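NUDIX hydrolase (Jonesia denitrificans, PDB 4KTB) is of unknown function but belongs to the NUDIX clan and may act as an asymmetric hydrolase of diadenosine tetraphosphate. Local coordinates at residues A[110-115]-A[135-140]; A[39-44]-A[76-81]; A[47-52]-A[141-146]. All coordinates share one frame; numbering follows the deposited sequence.

Contact 1 of 3, residues A[110-115]-A[135-140]; sequences QPFTVA and SLAYIV
The carbonyl oxygen of S135 is gripped twice: A115 N donates to S135 O in the carbonyl plane over 2.8 Å, and V114 CA brings its hydrogen to the same oxygen. S135 N returns the bond to A115 O, which closes the ring of a hydrogen-bonded antiparallel pair. In the neighbouring non-hydrogen-bonded pair, V114 and L136 lie side by side, with V114 CG2 3.7 Å from L136 CD2. That leucine methyl also meets P111 CG, at 3.6 Å. T113 O accepts from A137 N, and F112 N reaches A137 O, 3.0 Å away. P111 is wedged here: its CB lies over one face of the Y138 ring, 4.0 Å from the centroid and 18° off the normal, while Y138 OH is held by P109 O. F112 CG sits between its own backbone N and carbonyl carbon (chi1 81°), which brings the phenyl ring back across A137; CE2 is 3.5 Å from A137 CB, and the ring edge faces Y138 CA. F112 and T113 touch helix 176-186, whereas Y138 packs on V85 and L89 of helix 85-97. Q110 NE2 bonds P111 O of the second subunit, and P111 O accepts from Q110 NE2 of that subunit. A mixed sheet covered by helices on both faces is the alpha-beta-alpha sandwich of the Nudix fold.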
loop_
_atom_site.group_PDB
_atom_site.type_symbol
_atom_site.label_atom_id
_atom_site.label_comp_id
_atom_site.label_asym_id
_atom_site.label_seq_id
_atom_site.Cartn_x
_atom_site.Cartn_y
_atom_site.Cartn_z
ATOM N N GLN A 110 1.184 -6.428 -3.745
ATOM C CA GLN A 110 1.159 -4.979 -3.878
ATOM C C GLN A 110 2.568 -4.395 -3.889
ATOM O O GLN A 110 3.274 -4.478 -2.893
ATOM C CB GLN A 110 0.386 -4.330 -2.732
ATOM C CG GLN A 110 0.252 -2.815 -2.906
ATOM C CD GLN A 110 -0.449 -2.157 -1.741
ATOM O OE1 GLN A 110 -0.210 -2.511 -0.585
ATOM N NE2 GLN A 110 -1.323 -1.198 -2.033
ATOM N N PRO A 111 2.977 -3.779 -5.005
ATOM C CA PRO A 111 4.328 -3.214 -4.967
ATOM C C PRO A 111 4.322 -1.922 -4.197
ATOM O O PRO A 111 3.261 -1.386 -3.908
ATOM C CB PRO A 111 4.631 -2.935 -6.437
ATOM C CG PRO A 111 3.291 -2.613 -7.020
ATOM C CD PRO A 111 2.301 -3.512 -6.286
ATOM N N PHE A 112 5.494 -1.414 -3.865
ATOM C CA PHE A 112 5.509 -0.133 -3.211
ATOM C C PHE A 112 5.280 0.966 -4.241
ATOM O O PHE A 112 4.897 2.081 -3.893
ATOM C CB PHE A 112 6.790 0.060 -2.404
ATOM C CG PHE A 112 7.974 0.480 -3.217
ATOM C CD1 PHE A 112 8.207 1.821 -3.497
ATOM C CD2 PHE A 112 8.882 -0.458 -3.662
ATOM C CE1 PHE A 112 9.305 2.206 -4.231
ATOM C CE2 PHE A 112 9.985 -0.077 -4.395
ATOM C CZ PHE A 112 10.197 1.256 -4.680
ATOM N N THR A 113 5.502 0.656 -5.510
ATOM C CA THR A 113 5.196 1.607 -6.577
ATOM C C THR A 113 5.202 0.888 -7.889
ATOM O O THR A 113 5.512 -0.293 -7.955
ATOM C CB THR A 113 6.219 2.772 -6.699
ATOM O OG1 THR A 113 5.673 3.792 -7.533
ATOM C CG2 THR A 113 7.488 2.302 -7.365
ATOM N N VAL A 114 4.839 1.617 -8.929
ATOM C CA VAL A 114 4.992 1.144 -10.279
ATOM C C VAL A 114 5.858 2.147 -11.019
ATOM O O VAL A 114 5.554 3.331 -11.056
ATOM C CB VAL A 114 3.658 0.988 -10.975
ATOM C CG1 VAL A 114 3.876 0.563 -12.410
ATOM C CG2 VAL A 114 2.783 -0.032 -10.241
ATOM N N ALA A 115 6.956 1.662 -11.584
ATOM C CA ALA A 115 7.911 2.510 -12.294
ATOM C C ALA A 115 7.729 2.289 -13.791
ATOM O O ALA A 115 7.929 1.172 -14.295
ATOM C CB ALA A 115 9.326 2.170 -11.896
ATOM N N SER A 135 7.016 -1.484 -14.534
ATOM C CA SER A 135 7.656 -2.330 -13.545
ATOM C C SER A 135 7.038 -2.259 -12.158
ATOM O O SER A 135 6.885 -1.178 -11.592
ATOM C CB SER A 135 9.138 -1.989 -13.443
ATOM O OG SER A 135 9.797 -2.976 -12.684
ATOM N N LEU A 136 6.730 -3.428 -11.601
ATOM C CA LEU A 136 6.250 -3.540 -10.223
ATOM C C LEU A 136 7.438 -3.642 -9.282
ATOM O O LEU A 136 8.209 -4.605 -9.334
ATOM C CB LEU A 136 5.374 -4.780 -10.059
ATOM C CG LEU A 136 4.117 -4.775 -10.915
ATOM C CD1 LEU A 136 3.390 -6.105 -10.823
ATOM C CD2 LEU A 136 3.205 -3.671 -10.468
ATOM N N ALA A 137 7.595 -2.641 -8.427
ATOM C CA ALA A 137 8.817 -2.529 -7.656
ATOM C C ALA A 137 8.586 -3.021 -6.250
ATOM O O ALA A 137 7.566 -2.720 -5.641
ATOM C CB ALA A 137 9.327 -1.100 -7.652
ATOM N N TYR A 138 9.536 -3.786 -5.734
ATOM C CA TYR A 138 9.436 -4.244 -4.366
ATOM C C TYR A 138 10.747 -4.056 -3.630
ATOM O O TYR A 138 11.820 -4.106 -4.219
ATOM C CB TYR A 138 9.029 -5.718 -4.319
ATOM C CG TYR A 138 7.749 -6.060 -5.049
ATOM C CD1 TYR A 138 7.759 -6.281 -6.413
ATOM C CD2 TYR A 138 6.541 -6.188 -4.372
ATOM C CE1 TYR A 138 6.612 -6.608 -7.093
ATOM C CE2 TYR A 138 5.371 -6.519 -5.052
ATOM C CZ TYR A 138 5.427 -6.725 -6.420
ATOM O OH TYR A 138 4.314 -7.049 -7.139
ATOM N N ILE A 139 10.647 -3.824 -2.330
ATOM C CA ILE A 139 11.797 -3.915 -1.451
ATOM C C ILE A 139 11.921 -5.366 -1.001
ATOM O O ILE A 139 10.981 -5.930 -0.419
ATOM C CB ILE A 139 11.596 -3.061 -0.208
ATOM C CG1 ILE A 139 11.649 -1.579 -0.566
ATOM C CG2 ILE A 139 12.650 -3.360 0.835
ATOM C CD1 ILE A 139 11.192 -0.692 0.565
ATOM N N VAL A 140 13.078 -5.971 -1.248
ATOM C CA VAL A 140 13.272 -7.369 -0.898
ATOM C C VAL A 140 14.412 -7.559 0.105
ATOM O O VAL A 140 15.585 -7.354 -0.220
ATOM C CB VAL A 140 13.506 -8.250 -2.129
ATOM C CG1 VAL A 140 13.529 -9.717 -1.708
ATOM C CG2 VAL A 140 12.426 -8.019 -3.188
#

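Contact 2 of 3, residues A[39-44]-A[76-81]. With NA (sodium ion), chain E.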
loop_
_atom_site.group_PDB
_atom_site.type_symbol
_atom_site.label_atom_id
_atom_site.label_comp_id
_atom_site.label_asym_id
_atom_site.label_seq_id
_atom_site.Cartn_x
_atom_site.Cartn_y
_atom_site.Cartn_z
ATOM N N LEU A 39 6.219 -3.846 -21.701
ATOM C CA LEU A 39 6.652 -5.122 -21.159
ATOM C C LEU A 39 6.452 -5.102 -19.662
ATOM O O LEU A 39 6.670 -4.077 -19.023
ATOM C CB LEU A 39 8.128 -5.347 -21.467
ATOM C CG LEU A 39 8.438 -5.234 -22.948
ATOM C CD1 LEU A 39 9.937 -5.233 -23.229
ATOM C CD2 LEU A 39 7.739 -6.374 -23.652
ATOM N N VAL A 40 6.051 -6.246 -19.111
ATOM C CA VAL A 40 5.922 -6.396 -17.661
ATOM C C VAL A 40 7.279 -6.714 -17.041
ATOM O O VAL A 40 7.924 -7.706 -17.386
ATOM C CB VAL A 40 4.928 -7.490 -17.274
ATOM C CG1 VAL A 40 4.791 -7.547 -15.771
ATOM C CG2 VAL A 40 3.578 -7.210 -17.904
ATOM N N TYR A 41 7.694 -5.854 -16.122
ATOM C CA TYR A 41 8.979 -5.947 -15.465
ATOM C C TYR A 41 8.797 -6.023 -13.963
ATOM O O TYR A 41 7.733 -5.721 -13.458
ATOM C CB TYR A 41 9.807 -4.700 -15.793
ATOM C CG TYR A 41 10.750 -4.945 -16.925
ATOM C CD1 TYR A 41 10.283 -5.384 -18.145
ATOM C CD2 TYR A 41 12.111 -4.786 -16.760
ATOM C CE1 TYR A 41 11.152 -5.628 -19.188
ATOM C CE2 TYR A 41 12.989 -5.026 -17.793
ATOM C CZ TYR A 41 12.502 -5.445 -19.003
ATOM O OH TYR A 41 13.370 -5.688 -20.035
ATOM N N VAL A 42 9.852 -6.426 -13.261
ATOM C CA VAL A 42 9.941 -6.228 -11.815
ATOM C C VAL A 42 11.237 -5.513 -11.457
ATOM O O VAL A 42 12.246 -5.649 -12.151
ATOM C CB VAL A 42 9.878 -7.562 -11.001
ATOM C CG1 VAL A 42 8.474 -8.176 -11.014
ATOM C CG2 VAL A 42 10.925 -8.554 -11.503
ATOM N N ASP A 43 11.183 -4.747 -10.373
ATOM C CA ASP A 43 12.377 -4.233 -9.733
ATOM C C ASP A 43 12.346 -4.704 -8.299
ATOM O O ASP A 43 11.295 -4.667 -7.644
ATOM C CB ASP A 43 12.418 -2.702 -9.761
ATOM C CG ASP A 43 12.798 -2.143 -11.119
ATOM O OD1 ASP A 43 14.001 -2.080 -11.414
ATOM O OD2 ASP A 43 11.896 -1.749 -11.885
ATOM N N ALA A 44 13.489 -5.179 -7.825
ATOM C CA ALA A 44 13.625 -5.568 -6.434
ATOM C C ALA A 44 14.727 -4.724 -5.837
ATOM O O ALA A 44 15.831 -4.702 -6.364
ATOM C CB ALA A 44 13.972 -7.026 -6.330
ATOM N N SER A 76 16.455 -6.185 -11.432
ATOM C CA SER A 76 15.431 -5.749 -12.372
ATOM C C SER A 76 15.341 -6.634 -13.608
ATOM O O SER A 76 16.353 -7.067 -14.152
ATOM C CB SER A 76 15.713 -4.308 -12.799
ATOM O OG SER A 76 14.832 -3.892 -13.825
ATOM N N GLY A 77 14.122 -6.890 -14.060
ATOM C CA GLY A 77 13.959 -7.701 -15.242
ATOM C C GLY A 77 12.529 -8.049 -15.589
ATOM O O GLY A 77 11.592 -7.793 -14.830
ATOM N N ARG A 78 12.392 -8.668 -16.749
ATOM C CA ARG A 78 11.115 -8.944 -17.367
ATOM C C ARG A 78 10.404 -10.069 -16.633
ATOM O O ARG A 78 11.045 -10.928 -16.035
ATOM C CB ARG A 78 11.379 -9.345 -18.817
ATOM C CG ARG A 78 10.165 -9.379 -19.713
ATOM C CD ARG A 78 10.591 -9.641 -21.157
ATOM N NE ARG A 78 11.107 -10.997 -21.356
ATOM C CZ ARG A 78 10.348 -12.050 -21.655
ATOM N NH1 ARG A 78 9.033 -11.909 -21.784
ATOM N NH2 ARG A 78 10.901 -13.245 -21.820
ATOM N N VAL A 79 9.078 -10.063 -16.648
ATOM C CA VAL A 79 8.340 -11.218 -16.148
ATOM C C VAL A 79 8.039 -12.104 -17.340
ATOM O O VAL A 79 7.489 -11.632 -18.325
ATOM C CB VAL A 79 7.024 -10.823 -15.488
ATOM C CG1 VAL A 79 6.225 -12.084 -15.128
ATOM C CG2 VAL A 79 7.289 -10.017 -14.235
HETATM N N MSE A 80 8.400 -13.379 -17.267
HETATM C CA MSE A 80 8.202 -14.260 -18.407
HETATM C C MSE A 80 6.744 -14.664 -18.594
HETATM O O MSE A 80 5.945 -14.639 -17.663
HETATM C CB MSE A 80 9.049 -15.526 -18.278
HETATM C CG MSE A 80 10.511 -15.268 -17.990
HETATM SE SE MSE A 80 11.553 -16.866 -18.291
HETATM C CE MSE A 80 10.300 -18.142 -17.492
ATOM N N TYR A 81 6.418 -15.046 -19.820
ATOM C CA TYR A 81 5.082 -15.486 -20.152
ATOM C C TYR A 81 4.775 -16.679 -19.269
ATOM O O TYR A 81 5.625 -17.544 -19.075
ATOM C CB TYR A 81 5.015 -15.875 -21.624
ATOM C CG TYR A 81 3.747 -16.591 -21.997
ATOM C CD1 TYR A 81 2.574 -15.892 -22.206
ATOM C CD2 TYR A 81 3.721 -17.968 -22.140
ATOM C CE1 TYR A 81 1.407 -16.543 -22.547
ATOM C CE2 TYR A 81 2.560 -18.630 -22.481
ATOM C CZ TYR A 81 1.408 -17.911 -22.682
ATOM O OH TYR A 81 0.249 -18.555 -23.024
HETATM NA NA NA E . 18.426 -7.776 -14.779
HETATM O O HOH W 1 19.169 -6.437 -12.976
HETATM O O HOH W 2 17.896 -9.712 -13.629
HETATM O O HOH W 3 19.004 -5.702 -15.512
HETATM O O HOH W 4 21.160 -8.378 -14.234
HETATM O O HOH W 5 17.817 -8.738 -16.892
#
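Y41 lays one face of its ring over the peptide joining G77 to R78, with R78 N 3.7 Å above the ring centre and G77 C nearer the rim. R78 CB and CG continue along the CE1 side of the ring before the chain bends away at chi3 (69°). Alongside, V42 and G77 form a hydrogen-bonded antiparallel pair, V42 N to G77 O at 2.7 Å. V79 N extends the ladder to V40 O, again at 2.7 Å, and V79 CG2 touches both V40 CG1 and V42 CG1. The spacing of G77, E83 and R91 matches the Gx5Ex7R frame of the Nudix box, consistent with 76-81 leading into the box helix, here 85-97; H92 of that helix bonds R78 O. At the other end S76 OG makes a weak contact with D43 OD1 at 3.1 Å, while D43 OD2 is held by S135 OG and Y117 OH. S76 O, 2.3 Å from the sodium ion, joins five waters around the metal, water 4 being distant. One of these, water 1, accepts from S76 N, so S76 N and O are tied to one hydrated ion. V42 rests on helix 85-97, and V40 meets V40 of the second subunit.

Contact 3 of 3, residues A[47-52]-A[141-146]; sequences VRVDES and PVRGDC. With EDO (1,2-ethanediol), chain P.
V47 O is the tight point of the contact: V142 N donates to it over 3.1 Å, nearly straight (161°), and P141 CA brings its hydrogen to the same oxygen at 3.3 Å. The side chains close in behind the bond. V47 CG2, placed between its own backbone N and carbonyl carbon (chi1 -49°), stands 3.6 Å from P141 CA and also meets the proline ring at CB and CG, while V142 CG2 flanks V47 O. Because V47 N bonds V140 O, V47 is bracketed by residues 140 and 142 in the manner of a parallel bridge, with P141, which has no N-H of its own to give, as its partner. This is where the parallel pairing of strands 39-49 and 133-141, in the mixed sheet of the Nudix fold, runs out. One step further the chains diverge and water 6 stands in for the next backbone bond: it accepts from V49 N at 3.0 Å and donates to V142 O at 2.7 Å. Side chains follow the same loosening. V49 CG1 only grazes P141 CB at 4.2 Å, and V49 CG2 lies over a face of the R143 guanidinium, 3.8 Å from NH2. R143 points away at its base, but the bend at chi2 (-76°) brings the guanidinium back to V49; NE is weakly bonded to S104 OG, and R143 of the third subunit comes close. On the solvent side R48 points away at its base and runs extended from CG to NE, in cation-pi contact with W157 and bonded to Q57. Its NH1 and NH2 both reach O1 of an ethanediol lying at the guanidinium edge, with NH2 2.8 Å from that O1; the molecule is probably from the crystallisation liquor.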
loop_
_atom_site.group_PDB
_atom_site.type_symbol
_atom_site.label_atom_id
_atom_site.label_comp_id
_atom_site.label_asym_id
_atom_site.label_seq_id
_atom_site.Cartn_x
_atom_site.Cartn_y
_atom_site.Cartn_z
ATOM N N VAL A 47 17.751 -5.467 0.380
ATOM C CA VAL A 47 18.119 -4.792 1.621
ATOM C C VAL A 47 18.524 -5.722 2.747
ATOM O O VAL A 47 18.131 -6.889 2.789
ATOM C CB VAL A 47 16.983 -3.883 2.143
ATOM C CG1 VAL A 47 16.455 -2.979 1.048
ATOM C CG2 VAL A 47 15.852 -4.716 2.732
ATOM N N ARG A 48 19.329 -5.179 3.653
ATOM C CA ARG A 48 19.637 -5.828 4.916
ATOM C C ARG A 48 18.798 -5.160 5.975
ATOM O O ARG A 48 18.762 -3.931 6.053
ATOM C CB ARG A 48 21.111 -5.641 5.285
ATOM C CG ARG A 48 22.095 -6.492 4.482
ATOM C CD ARG A 48 23.529 -6.215 4.896
ATOM N NE ARG A 48 24.472 -7.055 4.169
ATOM C CZ ARG A 48 25.775 -6.823 4.091
ATOM N NH1 ARG A 48 26.299 -5.766 4.693
ATOM N NH2 ARG A 48 26.543 -7.655 3.407
ATOM N N VAL A 49 18.128 -5.962 6.793
ATOM C CA VAL A 49 17.281 -5.416 7.847
ATOM C C VAL A 49 17.714 -5.914 9.227
ATOM O O VAL A 49 18.381 -6.949 9.338
ATOM C CB VAL A 49 15.784 -5.754 7.614
ATOM C CG1 VAL A 49 15.298 -5.184 6.296
ATOM C CG2 VAL A 49 15.562 -7.250 7.640
ATOM N N ASP A 50 17.348 -5.175 10.273
ATOM C CA ASP A 50 17.512 -5.687 11.625
ATOM C C ASP A 50 16.323 -6.583 12.003
ATOM O O ASP A 50 15.486 -6.894 11.148
ATOM C CB ASP A 50 17.746 -4.562 12.641
ATOM C CG ASP A 50 16.579 -3.590 12.749
ATOM O OD1 ASP A 50 15.454 -3.889 12.290
ATOM O OD2 ASP A 50 16.789 -2.504 13.336
ATOM N N GLU A 51 16.246 -7.018 13.260
ATOM C CA GLU A 51 15.130 -7.877 13.659
ATOM C C GLU A 51 13.813 -7.106 13.635
ATOM O O GLU A 51 12.743 -7.692 13.465
ATOM C CB GLU A 51 15.350 -8.523 15.037
ATOM C CG GLU A 51 14.418 -9.732 15.275
ATOM C CD GLU A 51 14.053 -9.962 16.735
ATOM O OE1 GLU A 51 13.450 -11.020 17.030
ATOM O OE2 GLU A 51 14.361 -9.095 17.585
ATOM N N SER A 52 13.903 -5.788 13.794
ATOM C CA SER A 52 12.719 -4.928 13.844
ATOM C C SER A 52 12.189 -4.659 12.441
ATOM O O SER A 52 11.262 -3.888 12.271
ATOM C CB SER A 52 13.057 -3.608 14.527
ATOM O OG SER A 52 13.894 -2.822 13.695
ATOM N N PRO A 141 14.060 -7.918 1.349
ATOM C CA PRO A 141 15.161 -8.198 2.262
ATOM C C PRO A 141 15.753 -9.526 1.839
ATOM O O PRO A 141 15.011 -10.400 1.369
ATOM C CB PRO A 141 14.472 -8.311 3.632
ATOM C CG PRO A 141 13.141 -7.594 3.457
ATOM C CD PRO A 141 12.758 -7.918 2.036
ATOM N N VAL A 142 17.071 -9.646 1.941
ATOM C CA VAL A 142 17.734 -10.914 1.680
ATOM C C VAL A 142 18.311 -11.387 2.980
ATOM O O VAL A 142 18.948 -10.615 3.700
ATOM C CB VAL A 142 18.848 -10.795 0.637
ATOM C CG1 VAL A 142 18.251 -10.801 -0.748
ATOM C CG2 VAL A 142 19.650 -9.534 0.870
ATOM N N ARG A 143 18.069 -12.657 3.280
ATOM C CA ARG A 143 18.394 -13.197 4.585
ATOM C C ARG A 143 19.703 -13.994 4.566
ATOM O O ARG A 143 20.256 -14.304 5.622
ATOM C CB ARG A 143 17.237 -14.063 5.105
ATOM C CG ARG A 143 15.847 -13.435 4.970
ATOM C CD ARG A 143 15.590 -12.363 6.016
ATOM N NE ARG A 143 14.397 -11.568 5.708
ATOM C CZ ARG A 143 13.749 -10.808 6.586
ATOM N NH1 ARG A 143 12.676 -10.122 6.210
ATOM N NH2 ARG A 143 14.175 -10.741 7.835
ATOM N N GLY A 144 20.203 -14.309 3.374
ATOM C CA GLY A 144 21.416 -15.102 3.248
ATOM C C GLY A 144 22.568 -14.364 2.594
ATOM O O GLY A 144 22.497 -13.160 2.357
ATOM N N ASP A 145 23.641 -15.086 2.301
ATOM C CA ASP A 145 24.810 -14.468 1.704
ATOM C C ASP A 145 24.579 -14.261 0.209
ATOM O O ASP A 145 23.909 -15.063 -0.451
ATOM C CB ASP A 145 26.063 -15.314 1.964
ATOM C CG ASP A 145 26.419 -15.405 3.448
ATOM O OD1 ASP A 145 27.031 -14.451 3.977
ATOM O OD2 ASP A 145 26.102 -16.432 4.088
ATOM N N CYS A 146 25.111 -13.158 -0.309
ATOM C CA CYS A 146 24.927 -12.790 -1.703
ATOM C C CYS A 146 26.276 -12.648 -2.379
ATOM O O CYS A 146 27.271 -12.316 -1.736
ATOM C CB CYS A 146 24.196 -11.451 -1.810
ATOM S SG CYS A 146 22.560 -11.374 -1.104
HETATM C C1 EDO P . 29.107 -5.257 2.851
HETATM O O1 EDO P . 28.957 -6.352 3.759
HETATM C C2 EDO P . 29.563 -4.013 3.606
HETATM O O2 EDO P . 28.634 -3.707 4.651
HETATM O O HOH W 6 18.393 -8.702 5.553
#

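In the fold
All three contacts belong to one mixed sheet. Strand 39-49 serves contacts 2 and 3 and runs beside strand 133-141, which carries half of contact 1 and leads into the loop of contact 3. Contacts 1 and 2, with centres about 11 Å apart, touch where Y138 N probably bonds D43 O; contacts 1 and 3 (about 18 Å) meet where strands 39-49 and 133-141 pair. Contacts 2 and 3 lie about 22 Å apart on the same strand. Along the chain contact 2 closes before contact 1 opens, contact 1 is nested inside contact 3, and contacts 2 and 3 interleave, so distant sequence regions are knitted into one Nudix-type domain.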